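Local atomic coordinates of N-terminal acetyltransferase B complex subunit NAT3 (Candida albicans, PDB entry 5K04), a protein that forms the NAT3 subunit of the NatB complex and, as a GNAT-family enzyme, probably transfers acetyl groups from acetyl-CoA to protein N-termini. Residues 106-111 / 158-163. Numbering follows the deposited sequence.
Sequences TLFIDL and DMRKLL. Unlike the reference sequence in segment 158-163: Leu-162 (reference Ser).
With CG of Phe-108 set between its own backbone N and carbonyl carbon (chi1 60°) and Arg-160 running extended from CG to NE, the phenyl ring and the guanidinium come to lie flat on each other. Their planes are 20° apart and the centres 3.9 Å from one another. CZ of Phe-108 sits over the middle of the guanidinium, 3.4 Å from CZ of Arg-160, so the cation-pi contact is off-centre on the ring, while CD of the arginine adds a CH-pi contact over the same face. Arg-160 also makes a cation-pi contact with Phe-132, and a long salt bridge, 3.5 Å from its NE to OD2 of Asp-158, would add a weaker tether. Beside this stack, OD1 of Asp-158 and OD2 of Asp-110 approach to 2.7 Å with the carboxylate planes turned 55° apart; OD1 of Asp-110 is hydrogen-bonded to ND1 of His-74. Beneath these side chains the backbones pair as antiparallel strands. Ile-109 and Lys-161 exchange two hydrogen bonds, Met-159 N reaches Leu-111 O at 2.9 Å, the return bond from Leu-111 N is weak, and Leu-163 N extends the ladder to Leu-107 O. On the opposite face, CD1 of Leu-111 meets CB of Met-159 at 3.7 Å, both side chains packing on Tyr-124 of helix 118-126. Just past the strand end, CD1 of Leu-163 reaches CG1 of Ile-109. The pairing joins strand 156-162 to strand 108-114 in the mixed GNAT sheet; the side chain of Leu-111 lies about 7 Å from the bound coenzyme A. Two buried acid oxygens this close imply that either Asp-110 or Asp-158 is probably protonated and donates to the other, while the neighbouring arginine would probably ease the remaining negative charge.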
loop_
_atom_site.group_PDB
_atom_site.type_symbol
_atom_site.label_atom_id
_atom_site.label_comp_id
_atom_site.label_asym_id
_atom_site.label_seq_id
_atom_site.Cartn_x
_atom_site.Cartn_y
_atom_site.Cartn_z
ATOM N N THR B 106 23.671 -21.450 14.020
ATOM C CA THR B 106 24.523 -21.392 12.847
ATOM C C THR B 106 25.935 -21.014 13.270
ATOM O O THR B 106 26.202 -20.693 14.426
ATOM C CB THR B 106 23.984 -20.411 11.817
ATOM O OG1 THR B 106 24.168 -19.077 12.297
ATOM C CG2 THR B 106 22.514 -20.691 11.547
ATOM N N LEU B 107 26.852 -21.090 12.309
ATOM C CA LEU B 107 28.272 -20.971 12.590
ATOM C C LEU B 107 28.735 -19.519 12.588
ATOM O O LEU B 107 29.567 -19.128 13.420
ATOM C CB LEU B 107 29.074 -21.771 11.563
ATOM C CG LEU B 107 29.095 -23.303 11.590
ATOM C CD1 LEU B 107 30.160 -23.782 10.621
ATOM C CD2 LEU B 107 29.358 -23.859 12.996
ATOM N N PHE B 108 28.222 -18.720 11.655
ATOM C CA PHE B 108 28.601 -17.322 11.538
ATOM C C PHE B 108 27.460 -16.556 10.899
ATOM O O PHE B 108 26.501 -17.140 10.389
ATOM C CB PHE B 108 29.888 -17.153 10.721
ATOM C CG PHE B 108 29.794 -17.677 9.317
ATOM C CD1 PHE B 108 29.324 -16.868 8.291
ATOM C CD2 PHE B 108 30.183 -18.979 9.021
ATOM C CE1 PHE B 108 29.232 -17.348 6.991
ATOM C CE2 PHE B 108 30.098 -19.468 7.720
ATOM C CZ PHE B 108 29.622 -18.648 6.703
ATOM N N ILE B 109 27.583 -15.229 10.936
ATOM C CA ILE B 109 26.724 -14.322 10.187
ATOM C C ILE B 109 27.580 -13.665 9.112
ATOM O O ILE B 109 28.695 -13.207 9.389
ATOM C CB ILE B 109 26.067 -13.269 11.095
ATOM C CG1 ILE B 109 25.489 -13.925 12.359
ATOM C CG2 ILE B 109 24.965 -12.527 10.332
ATOM C CD1 ILE B 109 24.811 -12.939 13.327
ATOM N N ASP B 110 27.080 -13.660 7.880
ATOM C CA ASP B 110 27.746 -12.968 6.790
ATOM C C ASP B 110 26.788 -11.959 6.154
ATOM O O ASP B 110 25.597 -11.889 6.490
ATOM C CB ASP B 110 28.292 -13.964 5.754
ATOM C CG ASP B 110 27.257 -14.395 4.735
ATOM O OD1 ASP B 110 26.073 -14.554 5.101
ATOM O OD2 ASP B 110 27.627 -14.569 3.556
ATOM N N LEU B 111 27.331 -11.193 5.210
ATOM C CA LEU B 111 26.644 -10.086 4.569
ATOM C C LEU B 111 27.521 -9.595 3.435
ATOM O O LEU B 111 28.731 -9.834 3.408
ATOM C CB LEU B 111 26.372 -8.941 5.545
ATOM C CG LEU B 111 27.663 -8.423 6.188
ATOM C CD1 LEU B 111 28.259 -7.209 5.455
ATOM C CD2 LEU B 111 27.462 -8.112 7.640
ATOM N N ASP B 158 32.170 -9.852 1.065
ATOM C CA ASP B 158 31.530 -10.717 2.043
ATOM C C ASP B 158 32.240 -10.533 3.371
ATOM O O ASP B 158 33.453 -10.752 3.465
ATOM C CB ASP B 158 31.591 -12.179 1.616
ATOM C CG ASP B 158 30.881 -13.104 2.595
ATOM O OD1 ASP B 158 29.634 -13.115 2.586
ATOM O OD2 ASP B 158 31.560 -13.805 3.375
ATOM N N MET B 159 31.489 -10.103 4.383
ATOM C CA MET B 159 31.989 -9.887 5.730
ATOM C C MET B 159 31.362 -10.923 6.649
ATOM O O MET B 159 30.170 -11.228 6.536
ATOM C CB MET B 159 31.660 -8.469 6.224
ATOM C CG MET B 159 32.205 -7.356 5.319
ATOM S SD MET B 159 31.886 -5.712 5.896
ATOM C CE MET B 159 33.002 -5.722 7.245
ATOM N N ARG B 160 32.165 -11.463 7.559
ATOM C CA ARG B 160 31.710 -12.515 8.448
ATOM C C ARG B 160 31.977 -12.163 9.902
ATOM O O ARG B 160 32.947 -11.473 10.230
ATOM C CB ARG B 160 32.391 -13.827 8.128
ATOM C CG ARG B 160 31.974 -14.437 6.838
ATOM C CD ARG B 160 32.759 -15.710 6.651
ATOM N NE ARG B 160 32.296 -16.482 5.508
ATOM C CZ ARG B 160 32.583 -17.769 5.333
ATOM N NH1 ARG B 160 33.317 -18.411 6.229
ATOM N NH2 ARG B 160 32.131 -18.409 4.266
ATOM N N LYS B 161 31.083 -12.648 10.771
ATOM C CA LYS B 161 31.273 -12.629 12.219
ATOM C C LYS B 161 31.032 -14.033 12.758
ATOM O O LYS B 161 29.895 -14.520 12.746
ATOM C CB LYS B 161 30.338 -11.639 12.903
ATOM C CG LYS B 161 30.433 -11.702 14.424
ATOM C CD LYS B 161 29.731 -10.499 15.041
ATOM C CE LYS B 161 29.837 -10.471 16.565
ATOM N NZ LYS B 161 28.868 -9.472 17.120
ATOM N N LEU B 162 32.098 -14.678 13.224
ATOM C CA LEU B 162 31.959 -15.980 13.862
ATOM C C LEU B 162 31.113 -15.866 15.117
ATOM O O LEU B 162 31.228 -14.906 15.882
ATOM C CB LEU B 162 33.325 -16.559 14.216
ATOM C CG LEU B 162 33.952 -17.441 13.157
ATOM C CD1 LEU B 162 35.447 -17.400 13.315
ATOM C CD2 LEU B 162 33.440 -18.864 13.327
ATOM N N LEU B 163 30.271 -16.853 15.317
ATOM C CA LEU B 163 29.368 -17.050 16.425
ATOM C C LEU B 163 29.970 -18.006 17.451
ATOM O O LEU B 163 30.763 -18.888 17.108
ATOM C CB LEU B 163 28.026 -17.609 15.930
ATOM C CG LEU B 163 27.181 -16.620 15.112
ATOM C CD1 LEU B 163 25.965 -17.291 14.466
ATOM C CD2 LEU B 163 26.737 -15.452 15.984
#